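Local structure of Hpr(Ser) kinase (Coxiella burnetii, 3TQF) at residues N10-D15 against A35-G40; P113-Y118 against R153-G158; D50-N55 against V90-V95; A25-S30 against L101-K106. The protein probably binds ATP and, as its family does, phosphorylates a serine of the carrier protein HPr and removes that phosphate again. All coordinates share one frame; numbering follows the deposited sequence.

Contact 1: N10-D15 against A35-G40; sequences NFLVID and ALIDRG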
loop_
_atom_site.group_PDB
_atom_site.type_symbol
_atom_site.label_atom_id
_atom_site.label_comp_id
_atom_site.label_asym_id
_atom_site.label_seq_id
_atom_site.Cartn_x
_atom_site.Cartn_y
_atom_site.Cartn_z
ATOM N N ASN A 10 -12.215 -12.775 -11.269
ATOM C CA ASN A 10 -12.772 -11.537 -10.737
ATOM C C ASN A 10 -12.902 -10.558 -11.889
ATOM O O ASN A 10 -12.077 -10.562 -12.796
ATOM C CB ASN A 10 -11.886 -10.951 -9.640
ATOM C CG ASN A 10 -11.684 -11.904 -8.476
ATOM O OD1 ASN A 10 -12.450 -12.845 -8.287
ATOM N ND2 ASN A 10 -10.640 -11.664 -7.693
ATOM N N PHE A 11 -13.936 -9.724 -11.853
ATOM C CA PHE A 11 -14.209 -8.786 -12.934
ATOM C C PHE A 11 -14.391 -7.394 -12.363
ATOM O O PHE A 11 -15.304 -7.152 -11.582
ATOM C CB PHE A 11 -15.456 -9.229 -13.709
ATOM C CG PHE A 11 -15.659 -8.521 -15.023
ATOM C CD1 PHE A 11 -14.595 -8.237 -15.862
ATOM C CD2 PHE A 11 -16.932 -8.178 -15.436
ATOM C CE1 PHE A 11 -14.794 -7.598 -17.075
ATOM C CE2 PHE A 11 -17.144 -7.540 -16.652
ATOM C CZ PHE A 11 -16.071 -7.249 -17.472
ATOM N N LEU A 12 -13.498 -6.489 -12.753
ATOM C CA LEU A 12 -13.490 -5.119 -12.254
ATOM C C LEU A 12 -13.503 -4.153 -13.433
ATOM O O LEU A 12 -13.026 -4.486 -14.520
ATOM C CB LEU A 12 -12.235 -4.879 -11.415
ATOM C CG LEU A 12 -11.989 -5.851 -10.255
ATOM C CD1 LEU A 12 -10.516 -6.077 -10.039
ATOM C CD2 LEU A 12 -12.648 -5.341 -8.984
ATOM N N VAL A 13 -14.053 -2.960 -13.219
ATOM C CA VAL A 13 -13.904 -1.880 -14.178
ATOM C C VAL A 13 -12.764 -0.995 -13.686
ATOM O O VAL A 13 -12.823 -0.469 -12.570
ATOM C CB VAL A 13 -15.196 -1.065 -14.340
ATOM C CG1 VAL A 13 -14.992 0.054 -15.358
ATOM C CG2 VAL A 13 -16.342 -1.971 -14.769
ATOM N N ILE A 14 -11.721 -0.868 -14.510
ATOM C CA ILE A 14 -10.538 -0.082 -14.190
ATOM C C ILE A 14 -10.207 0.839 -15.352
ATOM O O ILE A 14 -9.889 0.372 -16.442
ATOM C CB ILE A 14 -9.312 -0.970 -13.951
ATOM C CG1 ILE A 14 -9.601 -2.030 -12.885
ATOM C CG2 ILE A 14 -8.123 -0.115 -13.546
ATOM C CD1 ILE A 14 -8.470 -3.048 -12.701
ATOM N N ASP A 15 -10.278 2.146 -15.109
ATOM C CA ASP A 15 -10.002 3.160 -16.125
ATOM C C ASP A 15 -10.828 2.908 -17.384
ATOM O O ASP A 15 -10.301 2.920 -18.489
ATOM C CB ASP A 15 -8.497 3.187 -16.444
ATOM C CG ASP A 15 -8.089 4.393 -17.281
ATOM O OD1 ASP A 15 -8.774 5.437 -17.217
ATOM O OD2 ASP A 15 -7.080 4.292 -18.009
ATOM N N ALA A 35 -8.477 -3.470 -2.742
ATOM C CA ALA A 35 -7.520 -2.371 -2.894
ATOM C C ALA A 35 -7.831 -1.513 -4.122
ATOM O O ALA A 35 -7.772 -0.288 -4.054
ATOM C CB ALA A 35 -6.105 -2.905 -2.964
ATOM N N LEU A 36 -8.177 -2.158 -5.235
ATOM C CA LEU A 36 -8.576 -1.434 -6.437
ATOM C C LEU A 36 -9.862 -0.625 -6.223
ATOM O O LEU A 36 -9.969 0.497 -6.717
ATOM C CB LEU A 36 -8.728 -2.394 -7.616
ATOM C CG LEU A 36 -7.403 -2.936 -8.167
ATOM C CD1 LEU A 36 -7.647 -4.127 -9.069
ATOM C CD2 LEU A 36 -6.641 -1.855 -8.913
ATOM N N ILE A 37 -10.823 -1.179 -5.479
ATOM C CA ILE A 37 -12.037 -0.428 -5.120
ATOM C C ILE A 37 -11.662 0.824 -4.319
ATOM O O ILE A 37 -12.234 1.891 -4.520
ATOM C CB ILE A 37 -13.054 -1.267 -4.272
ATOM C CG1 ILE A 37 -13.481 -2.558 -4.983
ATOM C CG2 ILE A 37 -14.298 -0.439 -3.945
ATOM C CD1 ILE A 37 -13.935 -2.364 -6.407
ATOM N N ASP A 38 -10.692 0.671 -3.419
ATOM C CA ASP A 38 -10.224 1.754 -2.549
ATOM C C ASP A 38 -9.522 2.855 -3.335
ATOM O O ASP A 38 -9.501 4.003 -2.906
ATOM C CB ASP A 38 -9.285 1.189 -1.473
ATOM C CG ASP A 38 -8.852 2.231 -0.456
ATOM O OD1 ASP A 38 -9.727 2.835 0.200
ATOM O OD2 ASP A 38 -7.629 2.437 -0.307
ATOM N N ARG A 39 -8.963 2.511 -4.493
ATOM C CA ARG A 39 -8.357 3.516 -5.375
ATOM C C ARG A 39 -9.376 4.194 -6.290
ATOM O O ARG A 39 -8.999 5.018 -7.107
ATOM C CB ARG A 39 -7.243 2.921 -6.241
ATOM C CG ARG A 39 -6.359 1.891 -5.547
ATOM C CD ARG A 39 -4.885 2.218 -5.567
ATOM N NE ARG A 39 -4.458 3.051 -6.683
ATOM C CZ ARG A 39 -3.391 3.844 -6.639
ATOM N NH1 ARG A 39 -2.628 3.900 -5.549
ATOM N NH2 ARG A 39 -3.082 4.589 -7.687
ATOM N N GLY A 40 -10.654 3.846 -6.167
ATOM C CA GLY A 40 -11.721 4.513 -6.918
ATOM C C GLY A 40 -12.252 3.733 -8.111
ATOM O O GLY A 40 -13.037 4.267 -8.898
#
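Leu12 and Ile14 of strand 10-14 meet Leu36 and Ile37 near the end of helix 29-38, an alpha-on-beta layer in the core of the HPr kinase C-terminal domain, where the helix lies on the mixed sheet. The Leu12 side chain can be followed outward. Its CB points at the helix but stops short of it, and CG, set beside the backbone N and anti to the carbonyl carbon (chi1 -55°), is also held back from direct contact. The two methyls then part. CD1 meets Leu36 CD1 at 3.6 Å, whereas CD2 reaches Ile37 CD1 at 4.1 Å, so one leucine bridges two successive helix residues. Both helix side chains run across Leu12 at about a right angle. Ile14 starts off beside the helix, but its extended CG1 branch brings CD1 to 3.9 Å from Leu36 CD1, the same methyl that Leu12 touches. No polar group takes part, and all four residues are buried. Val149 of helix 141-165 also packs on Ile14, so a second helix borders the contact. Asp38 forms a salt bridge with Arg39 of the second subunit, and Arg39 one with Asp38 of the third. The helix ends in a Schellman motif at Gly40, which has positive phi and whose N donates to Ile37 O at 3.0 Å.

Contact 2: P113-Y118 against R153-G158; sequences PLNPLY and RLKMEG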
loop_
_atom_site.group_PDB
_atom_site.type_symbol
_atom_site.label_atom_id
_atom_site.label_comp_id
_atom_site.label_asym_id
_atom_site.label_seq_id
_atom_site.Cartn_x
_atom_site.Cartn_y
_atom_site.Cartn_z
ATOM N N PRO A 113 11.421 -6.976 -22.742
ATOM C CA PRO A 113 11.187 -6.530 -21.362
ATOM C C PRO A 113 10.713 -5.077 -21.227
ATOM O O PRO A 113 10.370 -4.654 -20.126
ATOM C CB PRO A 113 12.556 -6.705 -20.699
ATOM C CG PRO A 113 13.539 -6.581 -21.812
ATOM C CD PRO A 113 12.860 -7.112 -23.043
ATOM N N LEU A 114 10.697 -4.329 -22.330
ATOM C CA LEU A 114 10.162 -2.966 -22.346
ATOM C C LEU A 114 8.638 -2.953 -22.494
ATOM O O LEU A 114 8.020 -1.890 -22.428
ATOM C CB LEU A 114 10.797 -2.148 -23.475
ATOM C CG LEU A 114 12.267 -1.755 -23.292
ATOM C CD1 LEU A 114 13.192 -2.965 -23.350
ATOM C CD2 LEU A 114 12.681 -0.733 -24.342
ATOM N N ASN A 115 8.040 -4.125 -22.705
ATOM C CA ASN A 115 6.586 -4.269 -22.787
ATOM C C ASN A 115 6.092 -5.429 -21.925
ATOM O O ASN A 115 6.882 -6.282 -21.530
ATOM C CB ASN A 115 6.159 -4.477 -24.243
ATOM C CG ASN A 115 5.988 -3.170 -24.991
ATOM O OD1 ASN A 115 6.819 -2.803 -25.819
ATOM N ND2 ASN A 115 4.907 -2.455 -24.692
ATOM N N PRO A 116 4.780 -5.467 -21.629
ATOM C CA PRO A 116 4.234 -6.596 -20.876
ATOM C C PRO A 116 4.235 -7.878 -21.699
ATOM O O PRO A 116 4.343 -7.821 -22.924
ATOM C CB PRO A 116 2.787 -6.175 -20.578
ATOM C CG PRO A 116 2.636 -4.777 -21.065
ATOM C CD PRO A 116 3.736 -4.504 -22.021
ATOM N N LEU A 117 4.113 -9.023 -21.034
ATOM C CA LEU A 117 4.009 -10.286 -21.746
ATOM C C LEU A 117 2.566 -10.462 -22.187
ATOM O O LEU A 117 1.711 -10.856 -21.395
ATOM C CB LEU A 117 4.469 -11.464 -20.876
ATOM C CG LEU A 117 4.565 -12.832 -21.569
ATOM C CD1 LEU A 117 5.351 -12.744 -22.857
ATOM C CD2 LEU A 117 5.197 -13.859 -20.640
ATOM N N TYR A 118 2.308 -10.141 -23.455
ATOM C CA TYR A 118 0.966 -10.201 -24.032
ATOM C C TYR A 118 0.686 -11.564 -24.660
ATOM O O TYR A 118 1.538 -12.139 -25.340
ATOM C CB TYR A 118 0.781 -9.116 -25.100
ATOM C CG TYR A 118 0.191 -7.822 -24.594
ATOM C CD1 TYR A 118 0.975 -6.687 -24.425
ATOM C CD2 TYR A 118 -1.158 -7.726 -24.302
ATOM C CE1 TYR A 118 0.425 -5.491 -23.971
ATOM C CE2 TYR A 118 -1.715 -6.536 -23.843
ATOM C CZ TYR A 118 -0.921 -5.426 -23.680
ATOM O OH TYR A 118 -1.487 -4.257 -23.225
ATOM N N ARG A 153 -4.933 0.675 -22.048
ATOM C CA ARG A 153 -5.922 1.534 -22.683
ATOM C C ARG A 153 -5.269 2.527 -23.636
ATOM O O ARG A 153 -5.782 2.765 -24.730
ATOM C CB ARG A 153 -6.740 2.282 -21.634
ATOM C CG ARG A 153 -7.680 3.328 -22.213
ATOM C CD ARG A 153 -8.877 3.549 -21.320
ATOM N NE ARG A 153 -9.625 4.733 -21.733
ATOM C CZ ARG A 153 -9.496 5.950 -21.207
ATOM N NH1 ARG A 153 -8.644 6.187 -20.214
ATOM N NH2 ARG A 153 -10.237 6.944 -21.681
ATOM N N LEU A 154 -4.146 3.108 -23.226
ATOM C CA LEU A 154 -3.390 3.985 -24.114
ATOM C C LEU A 154 -2.912 3.227 -25.351
ATOM O O LEU A 154 -2.974 3.743 -26.464
ATOM C CB LEU A 154 -2.200 4.611 -23.385
ATOM C CG LEU A 154 -2.539 5.695 -22.363
ATOM C CD1 LEU A 154 -1.281 6.145 -21.647
ATOM C CD2 LEU A 154 -3.227 6.873 -23.034
ATOM N N LYS A 155 -2.452 1.997 -25.151
ATOM C CA LYS A 155 -1.962 1.167 -26.251
ATOM C C LYS A 155 -3.066 0.813 -27.258
ATOM O O LYS A 155 -2.845 0.859 -28.466
ATOM C CB LYS A 155 -1.308 -0.106 -25.704
ATOM C CG LYS A 155 -0.702 -0.987 -26.785
ATOM C CD LYS A 155 0.417 -1.880 -26.260
ATOM C CE LYS A 155 1.148 -2.573 -27.419
ATOM N NZ LYS A 155 2.442 -3.199 -26.997
HETATM N N MSE A 156 -4.250 0.469 -26.756
HETATM C CA MSE A 156 -5.394 0.159 -27.612
HETATM C C MSE A 156 -5.867 1.395 -28.358
HETATM O O MSE A 156 -6.264 1.301 -29.516
HETATM C CB MSE A 156 -6.557 -0.422 -26.799
HETATM C CG MSE A 156 -6.322 -1.829 -26.240
HETATM SE SE MSE A 156 -5.682 -3.153 -27.544
HETATM C CE MSE A 156 -3.771 -3.019 -27.196
ATOM N N GLU A 157 -5.832 2.548 -27.695
ATOM C CA GLU A 157 -6.134 3.817 -28.355
ATOM C C GLU A 157 -5.069 4.171 -29.392
ATOM O O GLU A 157 -5.350 4.880 -30.352
ATOM C CB GLU A 157 -6.284 4.939 -27.327
ATOM C CG GLU A 157 -7.616 4.886 -26.594
ATOM C CD GLU A 157 -7.672 5.782 -25.379
ATOM O OE1 GLU A 157 -6.803 6.671 -25.241
ATOM O OE2 GLU A 157 -8.599 5.599 -24.558
ATOM N N GLY A 158 -3.852 3.679 -29.183
ATOM C CA GLY A 158 -2.776 3.828 -30.149
ATOM C C GLY A 158 -3.045 3.085 -31.441
ATOM O O GLY A 158 -2.782 3.611 -32.525
#
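Lys155 reaches from helix 141-165 to Asn115 and Tyr118, at the point where the loop before strand 117-123 enters the mixed sheet of the kinase domain. With CG anti to its backbone N (chi1 -177°) and the rest of the chain extended, the lysine stretches straight off the helix. On the way its CD passes Tyr118 CE1 at 4.3 Å, approaching the ring at a slant, and its ammonium end arrives beside the side-chain amide of Asn115. The touch is a light one at the surface. In the next shell, Tyr118 OH is hydrogen-bonded to His152 ND1, about one turn back on the same helix, which ties the tip of the tyrosine to that helix. Ile131 of the adjoining strand 126-134 packs on Tyr118 and Pro116, and Ile75 of the third subunit also packs on Pro116. Away from Lys155, Arg153 NE lies 3.1 Å from Glu157 OE2, a salt bridge with the oxygen well out of the guanidinium plane.

Contact 3: D50-N55 against V90-V95; sequences DLKQEN and VNQHEV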
loop_
_atom_site.group_PDB
_atom_site.type_symbol
_atom_site.label_atom_id
_atom_site.label_comp_id
_atom_site.label_asym_id
_atom_site.label_seq_id
_atom_site.Cartn_x
_atom_site.Cartn_y
_atom_site.Cartn_z
ATOM N N ASP A 50 -20.967 -14.269 -15.264
ATOM C CA ASP A 50 -21.790 -14.647 -16.409
ATOM C C ASP A 50 -21.316 -13.858 -17.625
ATOM O O ASP A 50 -21.079 -12.653 -17.529
ATOM C CB ASP A 50 -23.274 -14.367 -16.153
ATOM C CG ASP A 50 -23.853 -15.221 -15.037
ATOM O OD1 ASP A 50 -23.101 -15.983 -14.390
ATOM O OD2 ASP A 50 -25.073 -15.125 -14.804
ATOM N N LEU A 51 -21.171 -14.545 -18.758
ATOM C CA LEU A 51 -20.727 -13.928 -20.002
ATOM C C LEU A 51 -21.800 -14.064 -21.077
ATOM O O LEU A 51 -22.561 -15.031 -21.084
ATOM C CB LEU A 51 -19.436 -14.591 -20.493
ATOM C CG LEU A 51 -18.179 -14.489 -19.623
ATOM C CD1 LEU A 51 -17.063 -15.295 -20.260
ATOM C CD2 LEU A 51 -17.735 -13.047 -19.417
ATOM N N LYS A 52 -21.852 -13.095 -21.988
ATOM C CA LYS A 52 -22.757 -13.159 -23.137
ATOM C C LYS A 52 -22.300 -12.230 -24.261
ATOM O O LYS A 52 -21.512 -11.314 -24.033
ATOM C CB LYS A 52 -24.189 -12.802 -22.722
ATOM C CG LYS A 52 -24.348 -11.380 -22.193
ATOM C CD LYS A 52 -25.797 -11.059 -21.834
ATOM C CE LYS A 52 -25.907 -9.694 -21.150
ATOM N NZ LYS A 52 -27.321 -9.310 -20.874
ATOM N N GLN A 53 -22.806 -12.476 -25.466
ATOM C CA GLN A 53 -22.516 -11.630 -26.622
ATOM C C GLN A 53 -23.729 -10.788 -27.010
ATOM O O GLN A 53 -24.803 -11.324 -27.294
ATOM C CB GLN A 53 -22.067 -12.478 -27.812
ATOM C CG GLN A 53 -20.565 -12.521 -27.990
ATOM C CD GLN A 53 -20.139 -13.424 -29.128
ATOM O OE1 GLN A 53 -20.775 -13.463 -30.185
ATOM N NE2 GLN A 53 -19.053 -14.158 -28.917
ATOM N N GLU A 54 -23.548 -9.466 -27.019
ATOM C CA GLU A 54 -24.600 -8.529 -27.429
ATOM C C GLU A 54 -24.014 -7.387 -28.259
ATOM O O GLU A 54 -23.249 -6.569 -27.740
ATOM C CB GLU A 54 -25.311 -7.958 -26.202
ATOM C CG GLU A 54 -26.186 -8.961 -25.468
ATOM C CD GLU A 54 -27.043 -8.321 -24.382
ATOM O OE1 GLU A 54 -26.540 -7.423 -23.669
ATOM O OE2 GLU A 54 -28.219 -8.726 -24.239
ATOM N N ASN A 55 -24.372 -7.342 -29.543
ATOM C CA ASN A 55 -23.923 -6.286 -30.465
ATOM C C ASN A 55 -22.406 -6.288 -30.688
ATOM O O ASN A 55 -21.757 -5.239 -30.604
ATOM C CB ASN A 55 -24.380 -4.901 -29.976
ATOM C CG ASN A 55 -25.870 -4.845 -29.676
ATOM O OD1 ASN A 55 -26.709 -5.120 -30.544
ATOM N ND2 ASN A 55 -26.208 -4.479 -28.440
ATOM N N VAL A 90 -20.903 -2.110 -10.232
ATOM C CA VAL A 90 -21.584 -2.010 -11.519
ATOM C C VAL A 90 -22.148 -3.380 -11.875
ATOM O O VAL A 90 -21.522 -4.397 -11.584
ATOM C CB VAL A 90 -20.604 -1.501 -12.609
ATOM C CG1 VAL A 90 -20.710 -2.318 -13.874
ATOM C CG2 VAL A 90 -20.835 -0.014 -12.886
ATOM N N ASN A 91 -23.331 -3.411 -12.486
ATOM C CA ASN A 91 -23.997 -4.692 -12.775
ATOM C C ASN A 91 -23.473 -5.407 -14.028
ATOM O O ASN A 91 -23.569 -6.632 -14.121
ATOM C CB ASN A 91 -25.530 -4.546 -12.812
ATOM C CG ASN A 91 -26.026 -3.676 -13.959
ATOM O OD1 ASN A 91 -25.246 -3.026 -14.656
ATOM N ND2 ASN A 91 -27.341 -3.662 -14.154
ATOM N N GLN A 92 -22.925 -4.653 -14.978
ATOM C CA GLN A 92 -22.279 -5.247 -16.148
ATOM C C GLN A 92 -21.296 -4.292 -16.826
ATOM O O GLN A 92 -21.288 -3.094 -16.556
ATOM C CB GLN A 92 -23.321 -5.731 -17.164
ATOM C CG GLN A 92 -24.321 -4.681 -17.604
ATOM C CD GLN A 92 -25.141 -5.127 -18.799
ATOM O OE1 GLN A 92 -26.049 -5.952 -18.678
ATOM N NE2 GLN A 92 -24.831 -4.573 -19.966
ATOM N N HIS A 93 -20.468 -4.844 -17.709
ATOM C CA HIS A 93 -19.496 -4.063 -18.461
ATOM C C HIS A 93 -18.852 -4.947 -19.524
ATOM O O HIS A 93 -18.801 -6.165 -19.374
ATOM C CB HIS A 93 -18.419 -3.508 -17.521
ATOM C CG HIS A 93 -17.614 -2.392 -18.110
ATOM N ND1 HIS A 93 -16.512 -2.611 -18.908
ATOM C CD2 HIS A 93 -17.745 -1.049 -18.007
ATOM C CE1 HIS A 93 -16.004 -1.450 -19.278
ATOM N NE2 HIS A 93 -16.731 -0.486 -18.743
ATOM N N GLU A 94 -18.367 -4.328 -20.598
ATOM C CA GLU A 94 -17.665 -5.047 -21.661
ATOM C C GLU A 94 -16.315 -5.545 -21.144
ATOM O O GLU A 94 -15.672 -4.874 -20.344
ATOM C CB GLU A 94 -17.478 -4.147 -22.896
ATOM C CG GLU A 94 -16.519 -4.703 -23.962
ATOM C CD GLU A 94 -16.647 -4.011 -25.321
ATOM O OE1 GLU A 94 -16.998 -2.811 -25.362
ATOM O OE2 GLU A 94 -16.386 -4.672 -26.353
ATOM N N VAL A 95 -15.906 -6.724 -21.601
ATOM C CA VAL A 95 -14.609 -7.296 -21.260
ATOM C C VAL A 95 -13.575 -6.750 -22.224
ATOM O O VAL A 95 -13.703 -6.934 -23.428
ATOM C CB VAL A 95 -14.628 -8.834 -21.387
ATOM C CG1 VAL A 95 -13.243 -9.425 -21.114
ATOM C CG2 VAL A 95 -15.668 -9.432 -20.454
#
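Gln92, Val95 and Leu51 carry most of a contact made across an intervening strand: in the mixed beta sheet, 58-61 lies between 48-53 and 92-102 and pairs antiparallel with both. Only side chains therefore span the gap. On one face Leu51 CD2 comes to 4.3 Å from Val95 CG2, a loose apolar touch over the middle strand, with Val95 also resting on Leu58. Phe11 packs on Val95 and Trp7 on Leu51, making this the buried side. On the other face Gln92 lies over Ile59 and Ser61, and its partner Lys52, extended beyond CG, sends NZ to 4.2 Å from Gln92 OE1. That is too long for a hydrogen bond, but it is consistent with a weak attraction between the ammonium and the amide oxygen. The lysine charge has a nearer partner in its own segment, Glu54 OE1 at 3.5 Å, a salt bridge. In the other segment, His93 ND1 donates to Glu94 O at 2.8 Å, the oxygen lying near the imidazole plane and receiving the N-H on a lone pair.

Contact 4: A25-S30 against L101-K106; sequences ANIGKS and LVKPEK. With PO4 (phosphate ion), chain C.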
loop_
_atom_site.group_PDB
_atom_site.type_symbol
_atom_site.label_atom_id
_atom_site.label_comp_id
_atom_site.label_asym_id
_atom_site.label_seq_id
_atom_site.Cartn_x
_atom_site.Cartn_y
_atom_site.Cartn_z
ATOM N N ALA A 25 -4.894 -20.198 -6.292
ATOM C CA ALA A 25 -5.638 -19.949 -5.060
ATOM C C ALA A 25 -4.735 -19.326 -3.994
ATOM O O ALA A 25 -3.538 -19.619 -3.928
ATOM C CB ALA A 25 -6.259 -21.234 -4.543
ATOM N N ASN A 26 -5.326 -18.450 -3.185
ATOM C CA ASN A 26 -4.676 -17.881 -2.002
ATOM C C ASN A 26 -3.385 -17.116 -2.322
ATOM O O ASN A 26 -2.325 -17.383 -1.758
ATOM C CB ASN A 26 -4.436 -18.982 -0.952
ATOM C CG ASN A 26 -4.208 -18.422 0.458
ATOM O OD1 ASN A 26 -4.338 -17.215 0.702
ATOM N ND2 ASN A 26 -3.868 -19.310 1.395
ATOM N N ILE A 27 -3.500 -16.163 -3.241
ATOM C CA ILE A 27 -2.407 -15.248 -3.571
ATOM C C ILE A 27 -2.779 -13.777 -3.346
ATOM O O ILE A 27 -1.941 -12.904 -3.525
ATOM C CB ILE A 27 -1.930 -15.435 -5.033
ATOM C CG1 ILE A 27 -3.035 -15.062 -6.033
ATOM C CG2 ILE A 27 -1.465 -16.867 -5.255
ATOM C CD1 ILE A 27 -2.659 -15.290 -7.478
ATOM N N GLY A 28 -4.026 -13.504 -2.960
ATOM C CA GLY A 28 -4.476 -12.141 -2.678
ATOM C C GLY A 28 -5.290 -11.478 -3.780
ATOM O O GLY A 28 -5.271 -10.251 -3.903
ATOM N N LYS A 29 -6.000 -12.279 -4.578
ATOM C CA LYS A 29 -6.862 -11.763 -5.645
ATOM C C LYS A 29 -8.003 -10.921 -5.093
ATOM O O LYS A 29 -8.216 -9.795 -5.531
ATOM C CB LYS A 29 -7.464 -12.905 -6.460
ATOM C CG LYS A 29 -6.474 -13.699 -7.294
ATOM C CD LYS A 29 -7.162 -14.868 -8.010
ATOM C CE LYS A 29 -7.517 -15.983 -7.037
ATOM N NZ LYS A 29 -8.169 -17.150 -7.690
ATOM N N SER A 30 -8.749 -11.477 -4.146
ATOM C CA SER A 30 -9.863 -10.751 -3.521
ATOM C C SER A 30 -9.371 -9.516 -2.765
ATOM O O SER A 30 -10.050 -8.493 -2.718
ATOM C CB SER A 30 -10.644 -11.666 -2.575
ATOM O OG SER A 30 -11.420 -12.609 -3.302
ATOM N N LEU A 101 -2.385 -13.419 -13.066
ATOM C CA LEU A 101 -1.336 -13.220 -12.066
ATOM C C LEU A 101 -0.542 -14.498 -11.908
ATOM O O LEU A 101 -1.099 -15.526 -11.548
ATOM C CB LEU A 101 -1.940 -12.831 -10.718
ATOM C CG LEU A 101 -2.760 -11.539 -10.653
ATOM C CD1 LEU A 101 -3.390 -11.407 -9.285
ATOM C CD2 LEU A 101 -1.903 -10.323 -10.975
ATOM N N VAL A 102 0.760 -14.421 -12.169
ATOM C CA VAL A 102 1.630 -15.591 -12.201
ATOM C C VAL A 102 2.755 -15.447 -11.190
ATOM O O VAL A 102 3.248 -14.345 -10.964
ATOM C CB VAL A 102 2.253 -15.768 -13.598
ATOM C CG1 VAL A 102 3.211 -16.954 -13.623
ATOM C CG2 VAL A 102 1.162 -15.936 -14.641
ATOM N N LYS A 103 3.156 -16.562 -10.584
ATOM C CA LYS A 103 4.280 -16.573 -9.655
ATOM C C LYS A 103 5.549 -16.381 -10.480
ATOM O O LYS A 103 5.712 -17.033 -11.512
ATOM C CB LYS A 103 4.361 -17.896 -8.890
ATOM C CG LYS A 103 3.090 -18.294 -8.123
ATOM C CD LYS A 103 3.102 -17.842 -6.671
ATOM C CE LYS A 103 1.983 -18.519 -5.882
ATOM N NZ LYS A 103 2.280 -19.950 -5.580
ATOM N N PRO A 104 6.449 -15.487 -10.039
ATOM C CA PRO A 104 7.671 -15.193 -10.782
ATOM C C PRO A 104 8.419 -16.417 -11.303
ATOM O O PRO A 104 8.921 -16.388 -12.424
ATOM C CB PRO A 104 8.518 -14.447 -9.756
ATOM C CG PRO A 104 7.528 -13.738 -8.919
ATOM C CD PRO A 104 6.309 -14.612 -8.862
ATOM N N GLU A 105 8.483 -17.479 -10.500
ATOM C CA GLU A 105 9.245 -18.685 -10.864
ATOM C C GLU A 105 8.630 -19.409 -12.067
ATOM O O GLU A 105 9.346 -20.036 -12.849
ATOM C CB GLU A 105 9.350 -19.680 -9.693
ATOM C CG GLU A 105 9.386 -19.074 -8.294
ATOM C CD GLU A 105 7.995 -18.930 -7.687
ATOM O OE1 GLU A 105 7.347 -19.971 -7.433
ATOM O OE2 GLU A 105 7.549 -17.781 -7.473
ATOM N N LYS A 106 7.304 -19.320 -12.200
ATOM C CA LYS A 106 6.562 -20.013 -13.256
ATOM C C LYS A 106 6.343 -19.127 -14.484
ATOM O O LYS A 106 5.702 -19.537 -15.454
ATOM C CB LYS A 106 5.214 -20.495 -12.709
ATOM C CG LYS A 106 5.343 -21.487 -11.547
ATOM C CD LYS A 106 4.084 -21.540 -10.681
ATOM C CE LYS A 106 4.360 -22.223 -9.348
ATOM N NZ LYS A 106 3.134 -22.318 -8.511
HETATM P P PO4 C . -7.366 -15.089 -3.132
HETATM O O1 PO4 C . -6.387 -14.928 -4.265
HETATM O O2 PO4 C . -7.745 -16.547 -2.994
HETATM O O3 PO4 C . -6.723 -14.584 -1.861
HETATM O O4 PO4 C . -8.597 -14.267 -3.414
#
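Ile27 leans from a phosphate-binding loop onto Leu101 and Lys103, at the end of strand 92-102. The loop joins strand 17-23 to helix 29-38 and fits the Walker A (P-loop) pattern, consistent with ATP binding. The isoleucine spreads its two branches: CD1, at the end of CG1, lies 4.1 Å from Leu101 CB, and CG2 lies 3.9 Å from Lys103 CE. CG1 sits between the backbone N and the carbonyl carbon (chi1 65°), which leaves CG2 beside the N and turned to the lysine. Ile27 crosses both partners at a slant. Lys103, bent at chi2 and chi4, brings only its CE against that methyl. Lys29 adds a marginal touch, CG to Leu101 CD1 at 4.3 Å; its chain bends at chi3, curling round phosphate O1, and its NZ is hydrogen-bonded to Gly23 O. The phosphate, probably from the crystallisation liquor, sits in a nest of backbone amides at the helix N-terminus, where the helix dipole would also tend to attract an anion. Gly28 takes the N-cap position with positive phi. Asn26 OD1 receives a hydrogen bond from Arg139 of the second subunit, bringing that chain up to the loop. Asn26 N donates to phosphate O2. Lys29 N donates to phosphate O1 at 2.7 Å. Ser30 N reaches phosphate O4 at 2.9 Å, with an N-H...O angle of 166°.

How the contacts relate
Contact 1 is the hub, touching all three others. It shares helix 29-38 with contact 4, so the same helix carries the bound phosphate at its start and packs on strand 10-14 near its end; their centres are about 18 Å apart, and Asn10 ND2 sits 3.6 Å from Lys29 CB. Phe11 joins it to contact 3, with Phe11 CZ 3.7 Å from Val95 CG2. Asp15 OD1 joins it to contact 2 through a salt bridge to Arg153 NH1 at 3.1 Å. Contacts 3 and 4 use strand 92-102 but lie on opposite sides of the chain's centre, about 26 Å apart between centres. Contact 2 stays about 8 Å from contact 4 at the nearest atoms.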